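Local coordinates for protein sulfite dehydrogenase (Paracoccus pantotrophus, PDB 2XTS) that oxidises protein-bound sulfane sulfur as the molybdenum-cofactor subunit of the SoxCD complex, which pairs it with a haem-bearing cytochrome chain, at residues M126-A131 with Y368-I373; Q137-M142 with G372-W377; D263-I268 with Y350-K355. All coordinates share one frame; numbering follows the deposited sequence.

Contact 1 (M126-A131 with Y368-I373); sequences MEWGGA and YHNNGI. With CO (cobalt (II) ion), chain G.
The loop carrying the cobalt ligand His369 is met by the indole of Trp128, in the type I beta turn from Glu127 to Gly130, where the molybdopterin-binding region meets the dimerisation region. At the edge of the ring, Trp128 NE1 donates to Tyr368 O over 3.0 Å; the bond is bent, with an N-H...O angle of 141°. The oxygen lies almost in the indole plane, whereas NE1 stands well above the plane of the carbonyl and misses its lone pairs.

One face of the indole takes Asn370. Its CB is 3.6 Å from Trp128 CE2 and makes a CH-pi contact with the five-membered ring. With CG anti to the backbone N (chi1 -175°), the Asn370 amide extends across that face and stacks with its plane 19° from the ring, bringing ND2 to 3.7 Å from Glu127 C. An Asx turn, Gly372 N to Asn370 OD1 at 3.0 Å, fixes the amide's rotation.

Leu358 of helix 355-362 touches both Trp128 and Asn370, while Thr259 and Glu219 join His369 on the cobalt. With a leucine in place of Trp128, Tyr368 O would lose its indole donor and the Asn370 amide would probably lack a flat surface to stack on. Edge donor and face stack together define the indole's place beside the metal-binding loop.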
ATOM      1  N   MET A 126     -26.107   0.539  10.009  1.00  8.97           N
ATOM      2  CA  MET A 126     -26.595   1.116  11.272  1.00  9.26           C
ATOM      3  C   MET A 126     -27.246   2.478  11.061  1.00  9.48           C
ATOM      4  O   MET A 126     -27.881   3.002  11.973  1.00 11.86           O
ATOM      5  CB  MET A 126     -25.476   1.217  12.336  1.00 10.31           C
ATOM      6  CG  MET A 126     -24.458   2.332  12.136  1.00 10.40           C
ATOM      7  SD  MET A 126     -23.325   2.127  10.754  1.00 10.30           S
ATOM      8  CE  MET A 126     -22.302   0.738  11.322  1.00 11.16           C
ATOM      9  N   GLU A 127     -27.023   3.075   9.893  1.00  8.74           N
ATOM     10  CA  GLU A 127     -27.585   4.388   9.520  1.00  8.49           C
ATOM     11  C   GLU A 127     -28.871   4.301   8.712  1.00  8.42           C
ATOM     12  O   GLU A 127     -29.410   5.323   8.309  1.00 10.03           O
ATOM     13  CB  GLU A 127     -26.549   5.210   8.746  1.00  9.27           C
ATOM     14  CG  GLU A 127     -25.228   5.410   9.472  1.00 10.31           C
ATOM     15  CD  GLU A 127     -25.353   6.347  10.637  1.00 11.05           C
ATOM     16  OE1 GLU A 127     -25.662   7.535  10.374  1.00 13.84           O
ATOM     17  OE2 GLU A 127     -25.104   5.923  11.792  1.00 12.81           O
ATOM     18  N   TRP A 128     -29.405   3.104   8.505  1.00  7.90           N
ATOM     19  CA  TRP A 128     -30.642   2.975   7.736  1.00  7.78           C
ATOM     20  C   TRP A 128     -31.794   3.732   8.386  1.00  8.99           C
ATOM     21  O   TRP A 128     -32.647   4.280   7.697  1.00 11.21           O
ATOM     22  CB  TRP A 128     -31.055   1.517   7.570  1.00  7.16           C
ATOM     23  CG  TRP A 128     -30.596   0.890   6.287  1.00  7.83           C
ATOM     24  CD1 TRP A 128     -29.829  -0.236   6.157  1.00  7.72           C
ATOM     25  CD2 TRP A 128     -30.931   1.310   4.961  1.00  6.67           C
ATOM     26  NE1 TRP A 128     -29.676  -0.547   4.825  1.00  7.48           N
ATOM     27  CE2 TRP A 128     -30.328   0.400   4.074  1.00  6.10           C
ATOM     28  CE3 TRP A 128     -31.675   2.369   4.434  1.00  7.56           C
ATOM     29  CZ2 TRP A 128     -30.457   0.506   2.698  1.00  7.12           C
ATOM     30  CZ3 TRP A 128     -31.794   2.467   3.062  1.00  9.26           C
ATOM     31  CH2 TRP A 128     -31.196   1.541   2.211  1.00  8.69           C
ATOM     32  N   GLY A 129     -31.830   3.728   9.709  1.00  9.77           N
ATOM     33  CA  GLY A 129     -32.962   4.255  10.458  1.00 10.62           C
ATOM     34  C   GLY A 129     -32.707   5.608  11.080  1.00 10.75           C
ATOM     35  O   GLY A 129     -33.517   6.071  11.892  1.00 12.60           O
ATOM     36  N   GLY A 130     -31.598   6.254  10.732  1.00  9.95           N
ATOM     37  CA  GLY A 130     -31.245   7.541  11.328  1.00 10.09           C
ATOM     38  C   GLY A 130     -29.757   7.761  11.361  1.00 10.56           C
ATOM     39  O   GLY A 130     -29.011   7.114  10.642  1.00 13.39           O
ATOM     40  N   ALA A 131     -29.322   8.751  12.124  1.00  9.75           N
ATOM     41  CA  ALA A 131     -27.918   9.095  12.303  1.00  9.63           C
ATOM     42  C   ALA A 131     -27.491   8.557  13.658  1.00  9.78           C
ATOM     43  O   ALA A 131     -28.038   8.965  14.686  1.00 10.66           O
ATOM     44  CB  ALA A 131     -27.758  10.587  12.236  1.00 10.57           C
ATOM     45  N   TYR A 368     -28.620  -4.007   4.733  1.00  7.08           N
ATOM     46  CA  TYR A 368     -27.467  -3.995   3.855  1.00  7.06           C
ATOM     47  C   TYR A 368     -27.674  -2.928   2.758  1.00  6.60           C
ATOM     48  O   TYR A 368     -28.768  -2.359   2.602  1.00  7.46           O
ATOM     49  CB  TYR A 368     -27.324  -5.382   3.212  1.00  7.14           C
ATOM     50  CG  TYR A 368     -27.221  -6.506   4.219  1.00  6.10           C
ATOM     51  CD1 TYR A 368     -26.057  -6.694   4.969  1.00  6.30           C
ATOM     52  CD2 TYR A 368     -28.275  -7.369   4.442  1.00  6.34           C
ATOM     53  CE1 TYR A 368     -25.947  -7.724   5.887  1.00  6.61           C
ATOM     54  CE2 TYR A 368     -28.173  -8.378   5.386  1.00  6.16           C
ATOM     55  CZ  TYR A 368     -27.013  -8.556   6.101  1.00  6.36           C
ATOM     56  OH  TYR A 368     -26.917  -9.621   6.966  1.00  9.03           O
ATOM     57  N   HIS A 369     -26.622  -2.689   1.975  1.00  6.65           N
ATOM     58  CA  HIS A 369     -26.705  -1.889   0.761  1.00  6.99           C
ATOM     59  C   HIS A 369     -27.191  -0.452   0.967  1.00  6.28           C
ATOM     60  O   HIS A 369     -27.894   0.102   0.134  1.00  7.35           O
ATOM     61  CB  HIS A 369     -27.515  -2.606  -0.319  1.00  7.29           C
ATOM     62  CG  HIS A 369     -26.910  -3.915  -0.727  1.00  6.59           C
ATOM     63  ND1 HIS A 369     -25.825  -4.005  -1.578  1.00  7.35           N
ATOM     64  CD2 HIS A 369     -27.237  -5.191  -0.404  1.00  6.93           C
ATOM     65  CE1 HIS A 369     -25.486  -5.278  -1.723  1.00  7.86           C
ATOM     66  NE2 HIS A 369     -26.335  -6.023  -1.034  1.00  6.96           N
ATOM     67  N   ASN A 370     -26.777   0.169   2.070  1.00  6.65           N
ATOM     68  CA  ASN A 370     -27.031   1.590   2.267  1.00  6.42           C
ATOM     69  C   ASN A 370     -25.988   2.448   1.571  1.00  6.29           C
ATOM     70  O   ASN A 370     -24.938   2.759   2.135  1.00  7.39           O
ATOM     71  CB  ASN A 370     -27.076   1.926   3.752  1.00  6.34           C
ATOM     72  CG  ASN A 370     -27.461   3.367   3.988  1.00  7.46           C
ATOM     73  OD1 ASN A 370     -27.693   4.127   3.022  1.00  9.06           O
ATOM     74  ND2 ASN A 370     -27.534   3.769   5.255  1.00 10.83           N
ATOM     75  N   ASN A 371     -26.312   2.862   0.353  1.00  6.44           N
ATOM     76  CA  ASN A 371     -25.445   3.781  -0.375  1.00  6.66           C
ATOM     77  C   ASN A 371     -25.980   5.215  -0.392  1.00  7.14           C
ATOM     78  O   ASN A 371     -25.563   6.012  -1.225  1.00  7.79           O
ATOM     79  CB  ASN A 371     -25.127   3.299  -1.793  1.00  6.36           C
ATOM     80  CG  ASN A 371     -26.338   3.184  -2.681  1.00  6.89           C
ATOM     81  OD1 ASN A 371     -27.408   2.737  -2.265  1.00  7.20           O
ATOM     82  ND2 ASN A 371     -26.166   3.579  -3.948  1.00  6.89           N
ATOM     83  N   GLY A 372     -26.868   5.562   0.536  1.00  7.79           N
ATOM     84  CA  GLY A 372     -27.452   6.891   0.563  1.00  8.26           C
ATOM     85  C   GLY A 372     -26.432   8.004   0.788  1.00  8.83           C
ATOM     86  O   GLY A 372     -25.408   7.836   1.437  1.00  9.82           O
ATOM     87  N   ILE A 373     -26.738   9.175   0.241  1.00  8.25           N
ATOM     88  CA  ILE A 373     -25.918  10.364   0.409  1.00  8.18           C
ATOM     89  C   ILE A 373     -25.785  10.698   1.877  1.00  8.34           C
ATOM     90  O   ILE A 373     -26.768  10.780   2.601  1.00  9.90           O
ATOM     91  CB  ILE A 373     -26.525  11.563  -0.380  1.00  8.69           C
ATOM     92  CG1 ILE A 373     -26.404  11.335  -1.889  1.00  9.38           C
ATOM     93  CG2 ILE A 373     -25.925  12.901   0.000  1.00  9.11           C
ATOM     94  CD1 ILE A 373     -27.251  12.309  -2.724  1.00  9.03           C
TER
HETATM   95 CO    CO G1431     -26.474  -8.169  -0.944  0.75  2.59          CO
HETATM   96  O   HOH W   1     -26.724 -10.307  -1.025  1.00  8.09           O
HETATM   97  O   HOH W   2     -27.293  -8.113   1.013  1.00  7.98           O

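Contact 2 (Q137-M142 with G372-W377); sequences QYTQGM and GIQTWW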
ATOM      1  N   GLN A 137     -15.269   7.029   9.704  1.00  7.61           N
ATOM      2  CA  GLN A 137     -14.653   5.734  10.006  1.00  7.42           C
ATOM      3  C   GLN A 137     -15.748   4.726  10.355  1.00  6.76           C
ATOM      4  O   GLN A 137     -15.720   3.560   9.928  1.00  7.25           O
ATOM      5  CB  GLN A 137     -13.694   5.875  11.192  1.00  6.40           C
ATOM      6  CG  GLN A 137     -13.136   4.555  11.663  1.00  6.09           C
ATOM      7  CD  GLN A 137     -11.830   4.681  12.410  1.00  5.57           C
ATOM      8  OE1 GLN A 137     -11.566   5.728  13.006  1.00  7.09           O
ATOM      9  NE2 GLN A 137     -11.019   3.631  12.377  1.00  6.47           N
ATOM     10  N   TYR A 138     -16.733   5.178  11.136  1.00  6.51           N
ATOM     11  CA  TYR A 138     -17.786   4.289  11.648  1.00  6.88           C
ATOM     12  C   TYR A 138     -18.919   4.085  10.652  1.00  6.20           C
ATOM     13  O   TYR A 138     -19.441   2.990  10.510  1.00  7.50           O
ATOM     14  CB  TYR A 138     -18.328   4.829  12.991  1.00  7.11           C
ATOM     15  CG  TYR A 138     -17.215   5.054  13.965  1.00  6.57           C
ATOM     16  CD1 TYR A 138     -16.573   3.986  14.562  1.00  8.99           C
ATOM     17  CD2 TYR A 138     -16.758   6.322  14.237  1.00  7.15           C
ATOM     18  CE1 TYR A 138     -15.517   4.181  15.414  1.00  8.06           C
ATOM     19  CE2 TYR A 138     -15.676   6.525  15.067  1.00  8.01           C
ATOM     20  CZ  TYR A 138     -15.076   5.449  15.667  1.00  8.40           C
ATOM     21  OH  TYR A 138     -13.992   5.610  16.488  1.00 10.66           O
ATOM     22  N   THR A 139     -19.343   5.158   9.995  1.00  6.80           N
ATOM     23  CA  THR A 139     -20.507   5.068   9.131  1.00  7.10           C
ATOM     24  C   THR A 139     -20.192   4.642   7.691  1.00  6.49           C
ATOM     25  O   THR A 139     -21.099   4.218   6.973  1.00  7.60           O
ATOM     26  CB  THR A 139     -21.331   6.388   9.182  1.00  7.51           C
ATOM     27  OG1 THR A 139     -20.508   7.527   8.923  1.00  8.73           O
ATOM     28  CG2 THR A 139     -21.960   6.573  10.537  1.00  7.58           C
ATOM     29  N   GLN A 140     -18.908   4.680   7.282  1.00  6.12           N
ATOM     30  CA  GLN A 140     -18.494   4.273   5.949  1.00  6.68           C
ATOM     31  C   GLN A 140     -17.219   3.423   5.919  1.00  6.31           C
ATOM     32  O   GLN A 140     -16.770   3.072   4.839  1.00  6.73           O
ATOM     33  CB  GLN A 140     -18.346   5.498   5.028  1.00  7.69           C
ATOM     34  CG  GLN A 140     -19.651   6.132   4.503  1.00  8.01           C
ATOM     35  CD  GLN A 140     -20.288   7.112   5.491  1.00  8.08           C
ATOM     36  OE1 GLN A 140     -19.646   7.599   6.413  1.00  8.39           O
ATOM     37  NE2 GLN A 140     -21.540   7.450   5.253  1.00 11.31           N
ATOM     38  N   GLY A 141     -16.631   3.124   7.073  1.00  6.35           N
ATOM     39  CA  GLY A 141     -15.310   2.520   7.100  1.00  5.80           C
ATOM     40  C   GLY A 141     -15.214   1.005   7.028  1.00  5.80           C
ATOM     41  O   GLY A 141     -14.134   0.468   7.182  1.00  6.99           O
ATOM     42  N   MET A 142     -16.303   0.300   6.744  1.00  6.26           N
ATOM     43  CA  MET A 142     -16.222  -1.126   6.439  1.00  6.63           C
ATOM     44  C   MET A 142     -15.863  -1.278   4.950  1.00  6.03           C
ATOM     45  O   MET A 142     -16.635  -1.812   4.149  1.00  6.70           O
ATOM     46  CB  MET A 142     -17.525  -1.884   6.743  1.00  6.71           C
ATOM     47  CG  MET A 142     -18.138  -1.663   8.070  1.00  7.13           C
ATOM     48  SD  MET A 142     -19.620  -2.729   8.166  1.00  8.28           S
ATOM     49  CE  MET A 142     -20.471  -2.028   9.576  1.00  9.69           C
ATOM     50  N   GLY A 372     -26.868   5.562   0.536  1.00  7.79           N
ATOM     51  CA  GLY A 372     -27.452   6.891   0.563  1.00  8.26           C
ATOM     52  C   GLY A 372     -26.432   8.004   0.788  1.00  8.83           C
ATOM     53  O   GLY A 372     -25.408   7.836   1.437  1.00  9.82           O
ATOM     54  N   ILE A 373     -26.738   9.175   0.241  1.00  8.25           N
ATOM     55  CA  ILE A 373     -25.918  10.364   0.409  1.00  8.18           C
ATOM     56  C   ILE A 373     -25.785  10.698   1.877  1.00  8.34           C
ATOM     57  O   ILE A 373     -26.768  10.780   2.601  1.00  9.90           O
ATOM     58  CB  ILE A 373     -26.525  11.563  -0.380  1.00  8.69           C
ATOM     59  CG1 ILE A 373     -26.404  11.335  -1.889  1.00  9.38           C
ATOM     60  CG2 ILE A 373     -25.925  12.901   0.000  1.00  9.11           C
ATOM     61  CD1 ILE A 373     -27.251  12.309  -2.724  1.00  9.03           C
ATOM     62  N   GLN A 374     -24.545  10.900   2.304  1.00  8.59           N
ATOM     63  CA  GLN A 374     -24.205  11.308   3.657  1.00  9.15           C
ATOM     64  C   GLN A 374     -24.171  12.835   3.762  1.00  9.11           C
ATOM     65  O   GLN A 374     -23.663  13.509   2.866  1.00 12.20           O
ATOM     66  CB  GLN A 374     -22.806  10.756   4.003  1.00  9.23           C
ATOM     67  CG  GLN A 374     -22.290  11.181   5.372  1.00  8.98           C
ATOM     68  CD  GLN A 374     -23.101  10.634   6.533  1.00  9.02           C
ATOM     69  OE1 GLN A 374     -23.657  11.380   7.366  1.00 11.36           O
ATOM     70  NE2 GLN A 374     -23.201   9.341   6.591  1.00  9.65           N
ATOM     71  N   THR A 375     -24.703  13.373   4.851  1.00  8.74           N
ATOM     72  CA  THR A 375     -24.677  14.801   5.125  1.00  8.57           C
ATOM     73  C   THR A 375     -23.822  15.065   6.353  1.00  8.34           C
ATOM     74  O   THR A 375     -23.960  14.384   7.380  1.00  8.35           O
ATOM     75  CB  THR A 375     -26.079  15.314   5.426  1.00  9.47           C
ATOM     76  OG1 THR A 375     -26.967  14.945   4.362  1.00 10.47           O
ATOM     77  CG2 THR A 375     -26.117  16.836   5.599  1.00 10.67           C
ATOM     78  N   TRP A 376     -22.944  16.060   6.256  1.00  8.22           N
ATOM     79  CA  TRP A 376     -22.237  16.580   7.425  1.00  7.95           C
ATOM     80  C   TRP A 376     -22.707  18.001   7.731  1.00  8.52           C
ATOM     81  O   TRP A 376     -22.697  18.879   6.849  1.00  9.31           O
ATOM     82  CB  TRP A 376     -20.718  16.683   7.223  1.00  8.08           C
ATOM     83  CG  TRP A 376     -20.001  15.429   6.864  1.00  7.84           C
ATOM     84  CD1 TRP A 376     -19.078  15.320   5.868  1.00  7.95           C
ATOM     85  CD2 TRP A 376     -20.095  14.112   7.465  1.00  7.28           C
ATOM     86  NE1 TRP A 376     -18.593  14.045   5.810  1.00  8.68           N
ATOM     87  CE2 TRP A 376     -19.193  13.285   6.777  1.00  7.13           C
ATOM     88  CE3 TRP A 376     -20.814  13.573   8.536  1.00  8.09           C
ATOM     89  CZ2 TRP A 376     -19.036  11.946   7.086  1.00  7.65           C
ATOM     90  CZ3 TRP A 376     -20.645  12.248   8.852  1.00  9.02           C
ATOM     91  CH2 TRP A 376     -19.772  11.451   8.135  1.00  8.13           C
ATOM     92  N   TRP A 377     -23.088  18.223   8.978  1.00  8.51           N
ATOM     93  CA  TRP A 377     -23.360  19.579   9.452  1.00  8.34           C
ATOM     94  C   TRP A 377     -22.076  20.187   9.996  1.00  8.93           C
ATOM     95  O   TRP A 377     -21.573  19.752  11.012  1.00  9.74           O
ATOM     96  CB  TRP A 377     -24.453  19.546  10.514  1.00  8.80           C
ATOM     97  CG  TRP A 377     -24.836  20.872  11.087  1.00  8.53           C
ATOM     98  CD1 TRP A 377     -24.834  22.076  10.471  1.00 11.40           C
ATOM     99  CD2 TRP A 377     -25.346  21.095  12.401  1.00 10.45           C
ATOM    100  NE1 TRP A 377     -25.314  23.055  11.320  1.00 12.86           N
ATOM    101  CE2 TRP A 377     -25.653  22.470  12.507  1.00 11.99           C
ATOM    102  CE3 TRP A 377     -25.616  20.257  13.488  1.00 11.70           C
ATOM    103  CZ2 TRP A 377     -26.169  23.033  13.674  1.00 13.19           C
ATOM    104  CZ3 TRP A 377     -26.129  20.824  14.661  1.00 13.27           C
ATOM    105  CH2 TRP A 377     -26.398  22.195  14.736  1.00 14.53           C
TER
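Two glutamines, Gln140 of segment 137-142 and Gln374 of segment 372-377, form the centre of this buried contact, with Thr139 and Trp376 beside them. The backbones stay well apart, the closest CA atoms being Thr139 CA and Gln374 CA at 9.1 Å, and side chains span the gap.

The polar part is the meeting of the two amides. Gln374 leaves its backbone with CG anti to N (chi1 177°) and then bends at chi2 (65°); Gln140 is also bent at chi2. Their amide planes stand 84° apart, nearly perpendicular, so one group presents its end to the other without stacking. In the deposited orientation Gln140 NE2 and Gln374 NE2 lie 2.9 Å apart, which would set two donors against each other. The assignment of nitrogen and oxygen is therefore doubtful, and turning one of the amides over may make this a hydrogen bond. The same doubt covers Thr139 OG1 and Gln140 OE1 at 2.7 Å; the Thr139 hydroxyl is in any case hydrogen-bonded to Gly135 O.

The aromatic part belongs to Trp376. Thr139 OG1 approaches the indole at its edge, near the ring plane, 4.1 Å from Trp376 CH2. Within the strand segment, Gln374 CG covers one face of the same ring toward its rim. Trp376 NE1 is held by Ile268 O, and Val267 touches both Gln140 and Trp376, so strand 265-270 packs against both segments.

Lying away from the cofactor and metal sites, the contact joins the 136-140 helix region to the eight-stranded sheet. Two buried amide ends this close would be reconciled only if one turned nitrogen toward oxygen, so the model leaves the pairing undecided.

Contact 3 (D263-I268 with Y350-K355); sequences DAKSVI and YVQPTK
Tyr350 begins the contact, its ring lying obliquely against the residues that lead into strand 265-270. Tyr350 CD1 is 3.6 Å from Ala264 CB, an apolar touch, and the hydroxyl end reaches Asp263, with OH 3.6 Å from CB. The Asp263 and Tyr350 side chains cross at about a right angle, carboxylate and ring planes 37° apart. A water in the ring plane links their polar ends: it accepts from Tyr350 OH at 2.6 Å and donates to Asp263 OD2 at 2.8 Å. Both ends have further partners, Asn371 ND2 at the tyrosine hydroxyl and Arg151 and Tyr156 of the cytochrome chain at the carboxylate.

Val351 turns away and makes backbone hydrogen bonds with the cytochrome chain. Gln352 then returns to the strand. Its CG, anti to the backbone N (chi1 -171°), starts a fully extended chain that passes Ala264 O at 3.6 Å from CG and delivers the amide to Ser266. There Ser266 OG donates to Gln352 OE1 over 2.7 Å, in the carbonyl plane and on a lone pair, with a C=O...O angle of 134°; the same OG is also hydrogen-bonded to Ser342 OG. A second water, which donates to Ser266 O, accepts only weakly from Gln352 NE2. Ala344 N also donates to OE1, and NE2 binds Asn371 O, so both ends of the amide are fixed.

Past Pro353, Thr354 caps helix 355-362. The polar ends of Tyr350, Gln352 and Ser266 thus each have named partners, and the arginine of the cytochrome would probably favour a charged Asp263 at the subunit boundary.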
ATOM      1  N   ASP A 263     -23.681  -0.686  -5.126  1.00  7.42           N
ATOM      2  CA  ASP A 263     -24.009   0.441  -5.993  1.00  7.17           C
ATOM      3  C   ASP A 263     -23.141   1.683  -5.713  1.00  7.24           C
ATOM      4  O   ASP A 263     -22.482   1.796  -4.669  1.00  8.26           O
ATOM      5  CB  ASP A 263     -25.495   0.789  -5.839  1.00  7.37           C
ATOM      6  CG  ASP A 263     -26.426  -0.306  -6.341  1.00  8.73           C
ATOM      7  OD1 ASP A 263     -26.086  -1.015  -7.309  1.00  9.37           O
ATOM      8  OD2 ASP A 263     -27.521  -0.430  -5.760  1.00  8.45           O
ATOM      9  N   ALA A 264     -23.177   2.635  -6.645  1.00  7.33           N
ATOM     10  CA  ALA A 264     -22.365   3.843  -6.549  1.00  7.08           C
ATOM     11  C   ALA A 264     -22.592   4.563  -5.241  1.00  6.91           C
ATOM     12  O   ALA A 264     -23.727   4.753  -4.799  1.00  7.61           O
ATOM     13  CB  ALA A 264     -22.640   4.779  -7.725  1.00  7.99           C
ATOM     14  N   LYS A 265     -21.487   5.006  -4.644  1.00  6.90           N
ATOM     15  CA  LYS A 265     -21.507   5.539  -3.317  1.00  6.72           C
ATOM     16  C   LYS A 265     -20.359   6.532  -3.159  1.00  5.94           C
ATOM     17  O   LYS A 265     -19.380   6.489  -3.883  1.00  6.59           O
ATOM     18  CB  LYS A 265     -21.344   4.372  -2.337  1.00  7.13           C
ATOM     19  CG  LYS A 265     -21.594   4.679  -0.894  1.00  6.90           C
ATOM     20  CD  LYS A 265     -21.738   3.386  -0.111  1.00  7.54           C
ATOM     21  CE  LYS A 265     -21.790   3.603   1.377  1.00  8.86           C
ATOM     22  NZ  LYS A 265     -22.092   2.345   2.124  1.00  8.53           N
ATOM     23  N   SER A 266     -20.468   7.395  -2.172  1.00  6.17           N
ATOM     24  CA  SER A 266     -19.410   8.339  -1.847  1.00  6.99           C
ATOM     25  C   SER A 266     -19.535   8.828  -0.438  1.00  6.72           C
ATOM     26  O   SER A 266     -20.603   8.776   0.169  1.00  7.31           O
ATOM     27  CB  SER A 266     -19.421   9.559  -2.765  1.00  7.31           C
ATOM     28  OG  SER A 266     -20.528  10.402  -2.518  1.00  8.20           O
ATOM     29  N   VAL A 267     -18.446   9.380   0.057  1.00  6.88           N
ATOM     30  CA  VAL A 267     -18.429  10.047   1.346  1.00  7.10           C
ATOM     31  C   VAL A 267     -17.315  11.079   1.375  1.00  7.11           C
ATOM     32  O   VAL A 267     -16.217  10.819   0.883  1.00  7.20           O
ATOM     33  CB  VAL A 267     -18.301   9.060   2.555  1.00  7.21           C
ATOM     34  CG1 VAL A 267     -16.997   8.245   2.511  1.00  9.14           C
ATOM     35  CG2 VAL A 267     -18.463   9.806   3.881  1.00  8.73           C
ATOM     36  N   ILE A 268     -17.607  12.249   1.938  1.00  7.38           N
ATOM     37  CA  ILE A 268     -16.610  13.257   2.263  1.00  7.12           C
ATOM     38  C   ILE A 268     -15.876  12.816   3.534  1.00  6.82           C
ATOM     39  O   ILE A 268     -16.467  12.672   4.597  1.00  7.20           O
ATOM     40  CB  ILE A 268     -17.272  14.639   2.436  1.00  7.07           C
ATOM     41  CG1 ILE A 268     -17.770  15.127   1.064  1.00  8.12           C
ATOM     42  CG2 ILE A 268     -16.277  15.635   3.018  1.00  7.67           C
ATOM     43  CD1 ILE A 268     -18.766  16.310   1.128  1.00  9.86           C
ATOM     44  N   TYR A 350     -25.942   5.879 -13.390  1.00  9.49           N
ATOM     45  CA  TYR A 350     -26.477   5.818 -12.033  1.00  8.77           C
ATOM     46  C   TYR A 350     -25.913   6.947 -11.168  1.00  9.24           C
ATOM     47  O   TYR A 350     -24.683   7.127 -11.092  1.00  9.42           O
ATOM     48  CB  TYR A 350     -26.144   4.446 -11.434  1.00  8.67           C
ATOM     49  CG  TYR A 350     -26.679   4.189 -10.050  1.00  7.91           C
ATOM     50  CD1 TYR A 350     -26.054   4.715  -8.929  1.00  7.69           C
ATOM     51  CD2 TYR A 350     -27.764   3.347  -9.846  1.00  8.87           C
ATOM     52  CE1 TYR A 350     -26.528   4.458  -7.657  1.00  7.34           C
ATOM     53  CE2 TYR A 350     -28.237   3.065  -8.580  1.00  8.77           C
ATOM     54  CZ  TYR A 350     -27.610   3.617  -7.486  1.00  7.32           C
ATOM     55  OH  TYR A 350     -28.062   3.356  -6.194  1.00  7.81           O
ATOM     56  N   VAL A 351     -26.822   7.640 -10.495  1.00  9.30           N
ATOM     57  CA  VAL A 351     -26.536   8.735  -9.594  1.00  9.35           C
ATOM     58  C   VAL A 351     -26.874   8.287  -8.174  1.00  8.79           C
ATOM     59  O   VAL A 351     -27.998   7.860  -7.882  1.00  9.31           O
ATOM     60  CB  VAL A 351     -27.354   9.977  -9.931  1.00  9.92           C
ATOM     61  CG1 VAL A 351     -27.005  11.113  -8.971  1.00 11.96           C
ATOM     62  CG2 VAL A 351     -27.142  10.366 -11.404  1.00 11.01           C
ATOM     63  N   GLN A 352     -25.882   8.352  -7.296  1.00  8.40           N
ATOM     64  CA  GLN A 352     -26.072   8.011  -5.899  1.00  7.45           C
ATOM     65  C   GLN A 352     -27.341   8.654  -5.329  1.00  7.89           C
ATOM     66  O   GLN A 352     -27.483   9.862  -5.362  1.00  8.42           O
ATOM     67  CB  GLN A 352     -24.847   8.450  -5.091  1.00  7.72           C
ATOM     68  CG  GLN A 352     -24.845   7.966  -3.667  1.00  8.20           C
ATOM     69  CD  GLN A 352     -23.722   8.579  -2.839  1.00  7.43           C
ATOM     70  OE1 GLN A 352     -22.901   9.338  -3.351  1.00  7.36           O
ATOM     71  NE2 GLN A 352     -23.670   8.243  -1.554  1.00  8.60           N
ATOM     72  N   PRO A 353     -28.231   7.839  -4.732  1.00  7.26           N
ATOM     73  CA  PRO A 353     -29.489   8.358  -4.216  1.00  7.03           C
ATOM     74  C   PRO A 353     -29.370   8.928  -2.809  1.00  8.31           C
ATOM     75  O   PRO A 353     -28.438   8.587  -2.067  1.00  8.72           O
ATOM     76  CB  PRO A 353     -30.387   7.114  -4.191  1.00  7.49           C
ATOM     77  CG  PRO A 353     -29.454   6.003  -3.885  1.00  7.86           C
ATOM     78  CD  PRO A 353     -28.211   6.363  -4.681  1.00  7.73           C
ATOM     79  N   THR A 354     -30.348   9.728  -2.410  1.00  8.42           N
ATOM     80  CA  THR A 354     -30.480  10.101  -1.012  1.00  8.81           C
ATOM     81  C   THR A 354     -30.956   8.916  -0.174  1.00  8.63           C
ATOM     82  O   THR A 354     -31.540   7.958  -0.690  1.00  8.46           O
ATOM     83  CB  THR A 354     -31.465  11.256  -0.799  1.00  9.15           C
ATOM     84  OG1 THR A 354     -32.778  10.851  -1.211  1.00 10.70           O
ATOM     85  CG2 THR A 354     -31.017  12.497  -1.534  1.00 10.70           C
ATOM     86  N   LYS A 355     -30.736   9.007   1.126  1.00  8.75           N
ATOM     87  CA  LYS A 355     -31.262   8.022   2.085  0.50  8.85           C
ATOM     88  C   LYS A 355     -32.787   7.933   1.955  1.00  8.96           C
ATOM     89  O   LYS A 355     -33.374   6.848   1.940  1.00  9.29           O
ATOM     90  CB  LYS A 355     -30.877   8.383   3.534  0.50  9.47           C
ATOM     91  CG  LYS A 355     -29.375   8.465   3.825  0.50  9.07           C
ATOM     92  CD  LYS A 355     -29.096   8.927   5.260  0.50  9.65           C
ATOM     93  CE  LYS A 355     -29.093   7.699   6.185  0.50  9.08           C
ATOM     94  NZ  LYS A 355     -28.737   7.952   7.630  0.50  9.06           N
TER
HETATM   95  O   HOH W   3     -29.670   1.274  -6.310  1.00  8.92           O
HETATM   96  O   HOH W   4     -22.557  10.729   0.162  1.00 10.44           O

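Overall arrangement
Contacts 1 and 2 join the molybdopterin-binding region to the dimerisation region and end on the same run of chain, sharing Gly372 and Ile373; their centres are about 8 Å apart. Contact 3, about 11 Å from the centre of each, lies wholly in the dimerisation region and is nested inside the chain loops that the other two close. Contacts 2 and 3 reach the same eight-stranded sheet through strands 375-378 and 265-270. Hydrogen bonds tie the three: Asn371 to Ala264, Ile373 to Pro353 and Trp376 to Ile268. The 368-377 run is therefore a common seam between the two regions, with cobalt at one end.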